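Local coordinates for protein glutamate racemase (PDB 2JFN) that belongs to the Asp/Glu/hydantoin racemase family of alpha/beta proteins and holds glutamic acid and UDP-N-acetylmuramoyl-L-alanine at separate sites, at residues D54-Y60 / R71-I75; R82-A86 / P244-D250; C92-S96 / G113-A117; L132-R136 / G161-V166. One frame throughout, in Å; residues are numbered along the deposited sequence.

From the N terminus, contact 1 comes first: the loop that leaves strand 48-53 folds back onto helix 65-82. At the end of that helix contact 2 opens with 82-86 and closes only with 244-250, a long loop that brings the late chain back to the mixed sheet, where 247-248 pairs antiparallel with strand 21-28. Nested inside it, in series, are contact 3, joining the start of helix 93-106 to the loop after strand 111-112, and contact 4, joining strand 129-134 of the four-stranded parallel sheet to the end of strand 156-161 and the start of helix 163-174. No contacts cross. Contacts 1, 3 and 4 touch one another near glutamic acid, whereas contact 2 stands apart.

Contact 1 of 4, residues D54-Y60 / R71-I75; sequences DNVAFPY and RVVAI. With GLU (glutamic acid), chain B.
Arg71 grips the carboxylate of Asp54 side-on with two nitrogens, one to each oxygen: NE to OD2 at 2.8 Å and NH2 to OD1 also at 2.8 Å. Both bonds are nearly straight and lie in the guanidinium plane, but they reach the oxygens from above the carboxylate, whose plane is turned 39° from that of the guanidinium. Arginine suits the place because NE and NH2 lie on one side of the group and can pair with both oxygens; a bend at chi2 (63°) turns that side to Asp54. Each oxygen has a second donor. Ala57 N meets Asp54 OD1 from the opposite face at 3.1 Å, forming an Asx motif that ties down the loop, and Tyr60 OH gives its proton to the anti lone pair of Asp54 OD2 at 2.5 Å. The buried charge is therefore held by four bonds. Ile75 CD1 gives it apolar cover, 3.6 Å from Asp54 OD2. Also on this tight side, Tyr60 CE2 packs 3.7 Å from Val72 CG2. Toward solvent the fit is slacker, where exposed Val56 crosses Arg71 with only CB and CG1 near NH2. At the end of segment 54-60, Tyr60 N donates to glutamic acid OE2 at 2.9 Å. Arg71 NH1 forms a further salt bridge with the chain terminus at Gly285, while Phe27 of strand 21-28 backs Tyr60, Val72 and Ile75, and helix 93-106 covers Tyr60 and Val72.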
loop_
_atom_site.group_PDB
_atom_site.type_symbol
_atom_site.label_atom_id
_atom_site.label_comp_id
_atom_site.label_asym_id
_atom_site.label_seq_id
_atom_site.Cartn_x
_atom_site.Cartn_y
_atom_site.Cartn_z
ATOM N N ASP A 54 -10.403 3.495 3.344
ATOM C CA ASP A 54 -11.786 3.106 3.081
ATOM C C ASP A 54 -12.240 1.921 3.930
ATOM O O ASP A 54 -12.378 0.806 3.429
ATOM C CB ASP A 54 -11.948 2.767 1.596
ATOM C CG ASP A 54 -13.406 2.660 1.179
ATOM O OD1 ASP A 54 -14.293 2.783 2.056
ATOM O OD2 ASP A 54 -13.660 2.453 -0.025
ATOM N N ASN A 55 -12.498 2.165 5.213
ATOM C CA ASN A 55 -12.927 1.094 6.094
ATOM C C ASN A 55 -14.328 0.603 5.739
ATOM O O ASN A 55 -14.736 -0.465 6.179
ATOM C CB ASN A 55 -12.864 1.546 7.563
ATOM C CG ASN A 55 -13.785 2.714 7.866
ATOM O OD1 ASN A 55 -13.754 3.747 7.191
ATOM N ND2 ASN A 55 -14.608 2.559 8.901
ATOM N N VAL A 56 -15.045 1.371 4.923
ATOM C CA VAL A 56 -16.399 1.008 4.500
ATOM C C VAL A 56 -16.420 -0.073 3.412
ATOM O O VAL A 56 -17.261 -0.975 3.439
ATOM C CB VAL A 56 -17.170 2.254 3.976
ATOM C CG1 VAL A 56 -18.436 1.830 3.225
ATOM C CG2 VAL A 56 -17.545 3.157 5.145
ATOM N N ALA A 57 -15.492 0.007 2.464
ATOM C CA ALA A 57 -15.465 -0.962 1.381
ATOM C C ALA A 57 -14.301 -1.952 1.445
ATOM O O ALA A 57 -14.176 -2.816 0.581
ATOM C CB ALA A 57 -15.477 -0.240 0.041
ATOM N N PHE A 58 -13.449 -1.828 2.459
ATOM C CA PHE A 58 -12.333 -2.763 2.619
ATOM C C PHE A 58 -12.985 -4.127 2.847
ATOM O O PHE A 58 -13.969 -4.216 3.579
ATOM C CB PHE A 58 -11.499 -2.401 3.852
ATOM C CG PHE A 58 -10.466 -3.435 4.205
ATOM C CD1 PHE A 58 -9.200 -3.404 3.623
ATOM C CD2 PHE A 58 -10.780 -4.472 5.080
ATOM C CE1 PHE A 58 -8.260 -4.395 3.905
ATOM C CE2 PHE A 58 -9.844 -5.472 5.369
ATOM C CZ PHE A 58 -8.585 -5.433 4.780
ATOM N N PRO A 59 -12.439 -5.207 2.254
ATOM C CA PRO A 59 -11.260 -5.289 1.383
ATOM C C PRO A 59 -11.571 -5.087 -0.101
ATOM O O PRO A 59 -12.624 -5.501 -0.594
ATOM C CB PRO A 59 -10.730 -6.692 1.665
ATOM C CG PRO A 59 -11.995 -7.473 1.803
ATOM C CD PRO A 59 -12.878 -6.562 2.654
ATOM N N TYR A 60 -10.643 -4.443 -0.803
ATOM C CA TYR A 60 -10.784 -4.177 -2.232
ATOM C C TYR A 60 -10.463 -5.423 -3.080
ATOM O O TYR A 60 -10.970 -5.577 -4.195
ATOM C CB TYR A 60 -9.852 -3.023 -2.639
ATOM C CG TYR A 60 -10.370 -1.621 -2.350
ATOM C CD1 TYR A 60 -11.439 -1.397 -1.472
ATOM C CD2 TYR A 60 -9.773 -0.510 -2.954
ATOM C CE1 TYR A 60 -11.898 -0.090 -1.205
ATOM C CE2 TYR A 60 -10.218 0.783 -2.699
ATOM C CZ TYR A 60 -11.278 0.992 -1.826
ATOM O OH TYR A 60 -11.704 2.281 -1.583
ATOM N N ARG A 71 -15.106 4.304 -6.673
ATOM C CA ARG A 71 -14.939 4.533 -5.244
ATOM C C ARG A 71 -13.699 5.359 -4.924
ATOM O O ARG A 71 -13.782 6.336 -4.181
ATOM C CB ARG A 71 -14.877 3.191 -4.508
ATOM C CG ARG A 71 -14.740 3.293 -2.995
ATOM C CD ARG A 71 -15.946 3.966 -2.347
ATOM N NE ARG A 71 -15.844 3.907 -0.887
ATOM C CZ ARG A 71 -16.669 4.521 -0.047
ATOM N NH1 ARG A 71 -17.675 5.256 -0.509
ATOM N NH2 ARG A 71 -16.479 4.409 1.261
ATOM N N VAL A 72 -12.554 4.978 -5.485
ATOM C CA VAL A 72 -11.323 5.711 -5.214
ATOM C C VAL A 72 -11.395 7.138 -5.763
ATOM O O VAL A 72 -10.909 8.075 -5.131
ATOM C CB VAL A 72 -10.097 4.974 -5.793
ATOM C CG1 VAL A 72 -8.830 5.762 -5.497
ATOM C CG2 VAL A 72 -10.000 3.576 -5.168
ATOM N N VAL A 73 -12.005 7.305 -6.930
ATOM C CA VAL A 73 -12.156 8.637 -7.507
ATOM C C VAL A 73 -13.050 9.479 -6.579
ATOM O O VAL A 73 -12.779 10.653 -6.352
ATOM C CB VAL A 73 -12.788 8.578 -8.922
ATOM C CG1 VAL A 73 -13.216 9.980 -9.371
ATOM C CG2 VAL A 73 -11.787 8.013 -9.919
ATOM N N ALA A 74 -14.105 8.877 -6.034
ATOM C CA ALA A 74 -15.001 9.605 -5.132
ATOM C C ALA A 74 -14.288 9.988 -3.828
ATOM O O ALA A 74 -14.478 11.087 -3.307
ATOM C CB ALA A 74 -16.245 8.769 -4.822
ATOM N N ILE A 75 -13.473 9.085 -3.290
ATOM C CA ILE A 75 -12.766 9.403 -2.061
ATOM C C ILE A 75 -11.747 10.538 -2.273
ATOM O O ILE A 75 -11.656 11.448 -1.452
ATOM C CB ILE A 75 -12.068 8.148 -1.474
ATOM C CG1 ILE A 75 -13.132 7.159 -0.977
ATOM C CG2 ILE A 75 -11.132 8.553 -0.331
ATOM C CD1 ILE A 75 -12.588 5.801 -0.537
HETATM N N GLU B . -3.190 -2.409 0.902
HETATM C CA GLU B . -3.681 -3.542 0.112
HETATM C C GLU B . -3.137 -3.420 -1.299
HETATM O O GLU B . -1.946 -2.980 -1.490
HETATM C CB GLU B . -5.218 -3.536 0.098
HETATM C CG GLU B . -5.766 -4.956 0.363
HETATM C CD GLU B . -7.256 -5.032 0.056
HETATM O OE1 GLU B . -7.738 -6.075 -0.377
HETATM O OE2 GLU B . -7.990 -4.058 0.248
HETATM O OXT GLU B . -3.854 -3.766 -2.295
#

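Contact 2 of 4, residues R82-A86 / P244-D250; sequences RYPLA and PDAKSAD
With chi1 at -68° in Tyr83 and -69° in Asp250, each side chain sets its CG opposite the carbonyl carbon, and the two reach across to meet at their polar ends. Tyr83 OH donates to Asp250 OD2 at 2.7 Å, using the oxygen's anti lone pair. OD2 sits at the ring edge, in its plane and 3.3 Å from Tyr83 CE2, while the carboxylate stands almost upright to the ring, the planes 83° apart. Tyrosine suits this half-buried place by offering a flat hydrocarbon body inward and a hydroxyl to an acid at the surface. The backbone N of Asp250 donates to Ser248 OG at 3.1 Å, an ST turn that helps to fix the turn carrying the carboxylate, and that same oxygen lies obliquely near the Tyr83 ring, 3.7 Å from CE2. Farther along, the segments meet through small and cyclic residues. The methyl of Ala246 presses on the backbone of Leu85, CB to C 3.5 Å, and also touches Pro84 CB at 4.0 Å; alanine is short enough for this close backbone approach. Ala86 CB rests 3.5 Å from Ala246 O, and an inverse gamma turn centred on Asp245 bends the chain between Pro244 and Ala246. Ala86 and Ala246 both make backbone hydrogen bonds with Thr23 of strand 21-28, and on the neighbouring strand 48-53 His48 meets the Tyr83 ring edge-to-face.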
loop_
_atom_site.group_PDB
_atom_site.type_symbol
_atom_site.label_atom_id
_atom_site.label_comp_id
_atom_site.label_asym_id
_atom_site.label_seq_id
_atom_site.Cartn_x
_atom_site.Cartn_y
_atom_site.Cartn_z
ATOM N N ARG A 82 -11.836 18.990 1.179
ATOM C CA ARG A 82 -11.374 19.386 2.502
ATOM C C ARG A 82 -10.051 20.147 2.394
ATOM O O ARG A 82 -9.836 21.139 3.096
ATOM C CB ARG A 82 -11.199 18.153 3.398
ATOM C CG ARG A 82 -12.514 17.521 3.860
ATOM C CD ARG A 82 -13.297 18.485 4.754
ATOM N NE ARG A 82 -12.589 18.739 6.008
ATOM C CZ ARG A 82 -12.693 17.979 7.096
ATOM N NH1 ARG A 82 -13.487 16.918 7.089
ATOM N NH2 ARG A 82 -11.991 18.271 8.185
ATOM N N TYR A 83 -9.169 19.680 1.516
ATOM C CA TYR A 83 -7.870 20.323 1.317
ATOM C C TYR A 83 -7.353 20.195 -0.109
ATOM O O TYR A 83 -7.329 19.097 -0.668
ATOM C CB TYR A 83 -6.787 19.709 2.218
ATOM C CG TYR A 83 -6.918 19.947 3.701
ATOM C CD1 TYR A 83 -7.532 19.008 4.525
ATOM C CD2 TYR A 83 -6.389 21.096 4.290
ATOM C CE1 TYR A 83 -7.613 19.205 5.899
ATOM C CE2 TYR A 83 -6.466 21.301 5.663
ATOM C CZ TYR A 83 -7.077 20.355 6.460
ATOM O OH TYR A 83 -7.152 20.556 7.821
ATOM N N PRO A 84 -6.952 21.318 -0.727
ATOM C CA PRO A 84 -6.424 21.219 -2.089
ATOM C C PRO A 84 -5.192 20.321 -1.934
ATOM O O PRO A 84 -4.478 20.419 -0.938
ATOM C CB PRO A 84 -6.049 22.660 -2.414
ATOM C CG PRO A 84 -7.119 23.441 -1.686
ATOM C CD PRO A 84 -7.190 22.725 -0.348
ATOM N N LEU A 85 -4.948 19.447 -2.901
ATOM C CA LEU A 85 -3.823 18.521 -2.805
ATOM C C LEU A 85 -2.662 18.861 -3.727
ATOM O O LEU A 85 -2.862 19.275 -4.859
ATOM C CB LEU A 85 -4.299 17.100 -3.121
ATOM C CG LEU A 85 -5.490 16.558 -2.326
ATOM C CD1 LEU A 85 -5.908 15.192 -2.869
ATOM C CD2 LEU A 85 -5.116 16.470 -0.859
ATOM N N ALA A 86 -1.445 18.698 -3.226
ATOM C CA ALA A 86 -0.264 18.938 -4.040
ATOM C C ALA A 86 0.036 17.619 -4.760
ATOM O O ALA A 86 0.545 17.602 -5.877
ATOM C CB ALA A 86 0.919 19.346 -3.152
ATOM N N PRO A 244 1.296 21.200 -7.839
ATOM C CA PRO A 244 0.852 22.594 -7.773
ATOM C C PRO A 244 1.081 23.107 -6.353
ATOM O O PRO A 244 1.240 22.313 -5.423
ATOM C CB PRO A 244 -0.630 22.500 -8.135
ATOM C CG PRO A 244 -1.018 21.146 -7.586
ATOM C CD PRO A 244 0.150 20.286 -8.013
ATOM N N ASP A 245 1.103 24.427 -6.187
ATOM C CA ASP A 245 1.328 25.042 -4.880
ATOM C C ASP A 245 0.137 24.890 -3.930
ATOM O O ASP A 245 -0.523 25.874 -3.591
ATOM C CB ASP A 245 1.649 26.535 -5.054
ATOM C CG ASP A 245 2.117 27.186 -3.765
ATOM O OD1 ASP A 245 2.020 28.427 -3.646
ATOM O OD2 ASP A 245 2.597 26.463 -2.869
ATOM N N ALA A 246 -0.135 23.661 -3.498
ATOM C CA ALA A 246 -1.239 23.392 -2.580
ATOM C C ALA A 246 -0.652 23.032 -1.219
ATOM O O ALA A 246 -0.144 21.926 -1.024
ATOM C CB ALA A 246 -2.094 22.243 -3.111
ATOM N N LYS A 247 -0.733 23.963 -0.274
ATOM C CA LYS A 247 -0.170 23.744 1.052
ATOM C C LYS A 247 -1.074 24.187 2.194
ATOM O O LYS A 247 -2.014 24.955 2.000
ATOM C CB LYS A 247 1.167 24.477 1.155
ATOM C CG LYS A 247 1.079 25.958 0.814
ATOM C CD LYS A 247 2.451 26.622 0.856
ATOM C CE LYS A 247 2.378 28.065 0.382
ATOM N NZ LYS A 247 1.443 28.868 1.220
ATOM N N SER A 248 -0.764 23.708 3.393
ATOM C CA SER A 248 -1.528 24.045 4.583
ATOM C C SER A 248 -0.634 24.000 5.822
ATOM O O SER A 248 0.387 23.311 5.841
ATOM C CB SER A 248 -2.695 23.061 4.747
ATOM O OG SER A 248 -3.390 23.280 5.958
ATOM N N ALA A 249 -1.021 24.742 6.855
ATOM C CA ALA A 249 -0.256 24.763 8.092
ATOM C C ALA A 249 -0.923 23.866 9.133
ATOM O O ALA A 249 -0.382 23.654 10.218
ATOM C CB ALA A 249 -0.135 26.197 8.619
ATOM N N ASP A 250 -2.097 23.334 8.799
ATOM C CA ASP A 250 -2.814 22.453 9.716
ATOM C C ASP A 250 -1.986 21.203 9.988
ATOM O O ASP A 250 -1.126 20.830 9.190
ATOM C CB ASP A 250 -4.178 22.046 9.139
ATOM C CG ASP A 250 -5.161 23.205 9.079
ATOM O OD1 ASP A 250 -4.856 24.280 9.639
ATOM O OD2 ASP A 250 -6.248 23.039 8.477
#

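Contact 3 of 4, residues C92-S96 / G113-A117; sequences CNTAS and GVVPA. With GLU (glutamic acid), chain B; UMA (uridine-5'-diphosphate-N-acetylmuramoyl-L-alanine), chain C.
Val114 N donates to the side-chain hydroxyl of Ser96, OG, at 2.7 Å. The Ser96 chi1 of -89°, well off the usual staggered value, turns OG toward the Val114 amide and tight against Val114 CG2, 3.1 Å away; serine suits because its hydroxyl sits one carbon from the backbone, close to the approaching chain. With chi1 -58°, Val114 CG1 lies opposite the carbonyl carbon and CG2 falls between the backbone N and the carbonyl carbon, where it lies 3.4 Å from Cys92 C. Valine's beta-branch thus lets one methyl pack against both the Cys92-Asn93 backbone and the Ser96 hydroxyl, and the Asn93 side chain crosses Val114 at about a right angle and slides past Pro116.

Both segments follow parallel strands, 87-90 and 111-112, of the alpha/beta fold, and a ligand lies beyond each. On one side the beginning of helix 93-106 receives glutamic acid: Asn93 N donates to its O at 2.8 Å and Thr94 N to its OXT at 2.9 Å, N-H groups that, with the helix dipole, probably help to stabilise the carboxylate. Thr94, with chi1 at 53°, holds OG1 where it can add a bond of its own to OXT. On the other side the extended backbone reads the uracil of UDP-N-acetylmuramoyl-L-alanine, Gly113 O accepting from N3 at 2.9 Å and Val115 N donating to O2 at 2.9 Å.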
loop_
_atom_site.group_PDB
_atom_site.type_symbol
_atom_site.label_atom_id
_atom_site.label_comp_id
_atom_site.label_asym_id
_atom_site.label_seq_id
_atom_site.Cartn_x
_atom_site.Cartn_y
_atom_site.Cartn_z
ATOM N N CYS A 92 -1.976 1.426 -2.559
ATOM C CA CYS A 92 -2.823 0.249 -2.543
ATOM C C CYS A 92 -2.699 -0.458 -3.898
ATOM O O CYS A 92 -3.103 0.093 -4.919
ATOM C CB CYS A 92 -4.265 0.723 -2.315
ATOM S SG CYS A 92 -5.564 -0.492 -2.469
ATOM N N ASN A 93 -2.148 -1.672 -3.909
ATOM C CA ASN A 93 -1.982 -2.425 -5.157
ATOM C C ASN A 93 -3.296 -2.777 -5.847
ATOM O O ASN A 93 -3.409 -2.675 -7.072
ATOM C CB ASN A 93 -1.187 -3.714 -4.913
ATOM C CG ASN A 93 0.240 -3.453 -4.493
ATOM O OD1 ASN A 93 0.512 -3.118 -3.334
ATOM N ND2 ASN A 93 1.168 -3.596 -5.435
ATOM N N THR A 94 -4.287 -3.197 -5.067
ATOM C CA THR A 94 -5.584 -3.566 -5.622
ATOM C C THR A 94 -6.348 -2.379 -6.198
ATOM O O THR A 94 -7.393 -2.554 -6.818
ATOM C CB THR A 94 -6.478 -4.250 -4.560
ATOM O OG1 THR A 94 -6.552 -3.426 -3.388
ATOM C CG2 THR A 94 -5.909 -5.604 -4.184
ATOM N N ALA A 95 -5.836 -1.172 -6.000
ATOM C CA ALA A 95 -6.515 0.013 -6.524
ATOM C C ALA A 95 -5.688 0.768 -7.552
ATOM O O ALA A 95 -6.230 1.279 -8.529
ATOM C CB ALA A 95 -6.899 0.955 -5.379
ATOM N N SER A 96 -4.380 0.831 -7.337
ATOM C CA SER A 96 -3.501 1.563 -8.238
ATOM C C SER A 96 -3.771 1.337 -9.714
ATOM O O SER A 96 -4.356 2.189 -10.380
ATOM C CB SER A 96 -2.037 1.242 -7.947
ATOM O OG SER A 96 -1.516 2.121 -6.967
ATOM N N GLY A 113 1.176 5.838 -8.195
ATOM C CA GLY A 113 0.581 4.524 -8.082
ATOM C C GLY A 113 1.600 3.533 -7.558
ATOM O O GLY A 113 2.766 3.878 -7.357
ATOM N N VAL A 114 1.157 2.298 -7.339
ATOM C CA VAL A 114 2.037 1.248 -6.835
ATOM C C VAL A 114 1.849 -0.067 -7.571
ATOM O O VAL A 114 0.721 -0.513 -7.816
ATOM C CB VAL A 114 1.788 0.957 -5.352
ATOM C CG1 VAL A 114 1.989 2.218 -4.521
ATOM C CG2 VAL A 114 0.389 0.400 -5.173
ATOM N N VAL A 115 2.963 -0.679 -7.942
ATOM C CA VAL A 115 2.941 -1.970 -8.606
ATOM C C VAL A 115 3.993 -2.800 -7.874
ATOM O O VAL A 115 4.972 -2.254 -7.366
ATOM C CB VAL A 115 3.314 -1.861 -10.105
ATOM C CG1 VAL A 115 2.211 -1.136 -10.864
ATOM C CG2 VAL A 115 4.629 -1.123 -10.267
ATOM N N PRO A 116 3.793 -4.121 -7.788
ATOM C CA PRO A 116 4.766 -4.982 -7.100
ATOM C C PRO A 116 6.178 -4.730 -7.624
ATOM O O PRO A 116 6.381 -4.622 -8.837
ATOM C CB PRO A 116 4.261 -6.388 -7.415
ATOM C CG PRO A 116 2.753 -6.184 -7.459
ATOM C CD PRO A 116 2.631 -4.897 -8.261
ATOM N N ALA A 117 7.143 -4.643 -6.709
ATOM C CA ALA A 117 8.542 -4.374 -7.055
ATOM C C ALA A 117 9.267 -5.545 -7.716
ATOM O O ALA A 117 10.381 -5.906 -7.324
ATOM C CB ALA A 117 9.304 -3.933 -5.805
HETATM N N GLU B . -3.190 -2.409 0.902
HETATM C CA GLU B . -3.681 -3.542 0.112
HETATM C C GLU B . -3.137 -3.420 -1.299
HETATM O O GLU B . -1.946 -2.980 -1.490
HETATM C CB GLU B . -5.218 -3.536 0.098
HETATM C CG GLU B . -5.766 -4.956 0.363
HETATM C CD GLU B . -7.256 -5.032 0.056
HETATM O OE1 GLU B . -7.738 -6.075 -0.377
HETATM O OE2 GLU B . -7.990 -4.058 0.248
HETATM O OXT GLU B . -3.854 -3.766 -2.295
HETATM N N1 UMA C . 7.390 1.966 -7.770
HETATM C C2 UMA C . 5.918 2.131 -7.862
HETATM N N3 UMA C . 5.483 3.411 -8.171
HETATM C C4 UMA C . 6.305 4.526 -8.397
HETATM C C5 UMA C . 7.804 4.286 -8.286
HETATM C C6 UMA C . 8.255 3.051 -7.984
HETATM O O2 UMA C . 5.119 1.225 -7.679
HETATM O O4 UMA C . 5.798 5.608 -8.657
HETATM C C1B UMA C . 7.879 0.582 -7.433
HETATM C C2B UMA C . 7.946 -0.286 -8.678
HETATM O "O2'" UMA C . 7.492 -1.679 -8.461
HETATM C C3B UMA C . 9.347 -0.244 -9.191
HETATM C C4B UMA C . 10.069 -0.145 -7.861
HETATM O O4B UMA C . 9.207 0.549 -6.967
HETATM O O3B UMA C . 9.488 -1.501 -9.905
HETATM C C5B UMA C . 11.340 0.606 -7.898
HETATM O O5B UMA C . 11.169 1.796 -8.583
HETATM P PA UMA C . 12.367 2.762 -8.983
HETATM O O1A UMA C . 11.717 4.054 -9.243
HETATM O O2A UMA C . 13.348 2.749 -7.946
HETATM O O3A UMA C . 12.882 2.121 -10.380
HETATM P PB UMA C . 12.310 0.987 -11.346
HETATM O O1B UMA C . 12.251 -0.306 -10.699
HETATM O O2B UMA C . 13.031 1.094 -12.618
HETATM O "O1'" UMA C . 10.818 1.602 -11.645
HETATM C "C1'" UMA C . 10.367 2.205 -12.859
HETATM C "C2'" UMA C . 9.469 3.384 -12.596
HETATM N "N2'" UMA C . 10.166 4.454 -11.858
HETATM C "C7'" UMA C . 10.451 5.640 -12.422
HETATM O "O7'" UMA C . 10.003 5.965 -13.517
HETATM C "C8'" UMA C . 11.337 6.609 -11.668
HETATM C "C3'" UMA C . 8.230 2.885 -11.832
HETATM O "O3'" UMA C . 7.272 3.979 -11.630
HETATM C "C4'" UMA C . 7.528 1.735 -12.594
HETATM O "O4'" UMA C . 6.412 1.258 -11.869
HETATM C "C5'" UMA C . 8.519 0.597 -12.852
HETATM O "O5'" UMA C . 9.682 1.146 -13.580
HETATM C "C6'" UMA C . 7.957 -0.518 -13.716
HETATM O "O6'" UMA C . 7.460 0.012 -14.936
HETATM C C18 UMA C . 6.734 4.903 -12.609
HETATM C C19 UMA C . 5.395 4.508 -13.139
HETATM O O18 UMA C . 5.053 4.807 -14.270
HETATM C C20 UMA C . 6.856 6.332 -12.042
HETATM N N4 UMA C . 4.626 3.818 -12.280
HETATM C C21 UMA C . 3.223 3.441 -12.498
HETATM C C22 UMA C . 2.289 4.609 -12.936
HETATM O O19 UMA C . 2.578 5.757 -12.528
HETATM O O20 UMA C . 1.306 4.362 -13.681
HETATM C C23 UMA C . 2.667 2.796 -11.222
#

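Contact 4 of 4, residues L132-R136 / G161-V166; sequences LLATR and GSAEMV
Arg136 turns the edge of its guanidinium toward Gly161 O, which lies near the group's plane but 4.5 Å from NH1, too far for a hydrogen bond. A firmer meeting of flat groups occurs at Ala134, where Ser162 N donates to O at 2.7 Å in the carbonyl plane. Gly161 CA makes a CA-H...O contact with Ala134 O at 3.0 Å, and glycine suits because Thr135 O and Arg136 CA crowd the side where a side chain would start. Ala134 and Gly161 form a parallel beta bridge: strands 129-134 and 156-161 are neighbours in a beta-alpha-beta crossover by way of helix 142-150, and the chain then turns into helix 163-174. Ser162 is the N-cap; its OG, anti to its own N (chi1 174°), accepts from Met165 N at 3.0 Å. The first turn of the helix also packs on the strand and the residue after it. Flexible Met165 lays SD and CE across Leu133 CD1, each 4.2 Å away. Thr135 OG1 faces Val166 CG2 at 3.6 Å, and Val166 also borders glutamic acid and packs on Phe58.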
loop_
_atom_site.group_PDB
_atom_site.type_symbol
_atom_site.label_atom_id
_atom_site.label_comp_id
_atom_site.label_asym_id
_atom_site.label_seq_id
_atom_site.Cartn_x
_atom_site.Cartn_y
_atom_site.Cartn_z
ATOM N N LEU A 132 6.461 -13.718 -5.019
ATOM C CA LEU A 132 5.579 -12.563 -5.007
ATOM C C LEU A 132 4.454 -12.837 -4.028
ATOM O O LEU A 132 3.648 -13.749 -4.236
ATOM C CB LEU A 132 4.995 -12.299 -6.399
ATOM C CG LEU A 132 3.920 -11.198 -6.499
ATOM C CD1 LEU A 132 4.486 -9.847 -6.070
ATOM C CD2 LEU A 132 3.416 -11.119 -7.940
ATOM N N LEU A 133 4.429 -12.078 -2.939
ATOM C CA LEU A 133 3.377 -12.211 -1.937
ATOM C C LEU A 133 2.431 -11.054 -2.188
ATOM O O LEU A 133 2.838 -9.892 -2.147
ATOM C CB LEU A 133 3.931 -12.088 -0.518
ATOM C CG LEU A 133 4.623 -13.282 0.121
ATOM C CD1 LEU A 133 5.014 -12.904 1.541
ATOM C CD2 LEU A 133 3.680 -14.487 0.132
ATOM N N ALA A 134 1.176 -11.370 -2.464
ATOM C CA ALA A 134 0.179 -10.343 -2.720
ATOM C C ALA A 134 -1.146 -10.842 -2.186
ATOM O O ALA A 134 -1.242 -11.966 -1.698
ATOM C CB ALA A 134 0.071 -10.078 -4.219
ATOM N N THR A 135 -2.177 -10.012 -2.265
ATOM C CA THR A 135 -3.467 -10.461 -1.793
ATOM C C THR A 135 -4.075 -11.336 -2.885
ATOM O O THR A 135 -3.628 -11.312 -4.036
ATOM C CB THR A 135 -4.393 -9.280 -1.448
ATOM O OG1 THR A 135 -5.568 -9.787 -0.799
ATOM C CG2 THR A 135 -4.772 -8.501 -2.695
ATOM N N ARG A 136 -5.088 -12.113 -2.518
ATOM C CA ARG A 136 -5.728 -13.029 -3.450
ATOM C C ARG A 136 -6.120 -12.407 -4.786
ATOM O O ARG A 136 -5.884 -12.998 -5.839
ATOM C CB ARG A 136 -6.956 -13.669 -2.795
ATOM C CG ARG A 136 -7.555 -14.790 -3.618
ATOM C CD ARG A 136 -6.495 -15.834 -3.949
ATOM N NE ARG A 136 -6.933 -16.725 -5.016
ATOM C CZ ARG A 136 -6.181 -17.685 -5.545
ATOM N NH1 ARG A 136 -4.948 -17.881 -5.101
ATOM N NH2 ARG A 136 -6.663 -18.440 -6.521
ATOM N N GLY A 161 -0.870 -15.635 -3.311
ATOM C CA GLY A 161 -1.854 -14.628 -2.945
ATOM C C GLY A 161 -2.536 -15.000 -1.643
ATOM O O GLY A 161 -3.014 -16.124 -1.489
ATOM N N SER A 162 -2.592 -14.066 -0.702
ATOM C CA SER A 162 -3.217 -14.353 0.584
ATOM C C SER A 162 -4.028 -13.208 1.169
ATOM O O SER A 162 -3.472 -12.207 1.617
ATOM C CB SER A 162 -2.154 -14.769 1.606
ATOM O OG SER A 162 -2.729 -14.916 2.896
ATOM N N ALA A 163 -5.346 -13.370 1.182
ATOM C CA ALA A 163 -6.219 -12.358 1.749
ATOM C C ALA A 163 -6.077 -12.432 3.273
ATOM O O ALA A 163 -6.246 -11.438 3.976
ATOM C CB ALA A 163 -7.661 -12.626 1.340
ATOM N N GLU A 164 -5.754 -13.619 3.778
ATOM C CA GLU A 164 -5.594 -13.806 5.214
ATOM C C GLU A 164 -4.425 -12.988 5.767
ATOM O O GLU A 164 -4.483 -12.460 6.881
ATOM C CB GLU A 164 -5.375 -15.285 5.533
ATOM C CG GLU A 164 -5.364 -15.582 7.024
ATOM C CD GLU A 164 -5.216 -17.062 7.329
ATOM O OE1 GLU A 164 -5.368 -17.886 6.399
ATOM O OE2 GLU A 164 -4.958 -17.397 8.507
ATOM N N MET A 165 -3.356 -12.879 4.990
ATOM C CA MET A 165 -2.206 -12.114 5.452
ATOM C C MET A 165 -2.591 -10.641 5.593
ATOM O O MET A 165 -2.100 -9.939 6.481
ATOM C CB MET A 165 -1.042 -12.272 4.476
ATOM C CG MET A 165 0.294 -11.865 5.077
ATOM S SD MET A 165 1.681 -12.163 3.965
ATOM C CE MET A 165 1.866 -13.922 4.110
ATOM N N VAL A 166 -3.473 -10.173 4.716
ATOM C CA VAL A 166 -3.918 -8.790 4.788
ATOM C C VAL A 166 -4.602 -8.589 6.138
ATOM O O VAL A 166 -4.379 -7.589 6.814
ATOM C CB VAL A 166 -4.914 -8.456 3.661
ATOM C CG1 VAL A 166 -5.396 -7.015 3.808
ATOM C CG2 VAL A 166 -4.250 -8.658 2.306
#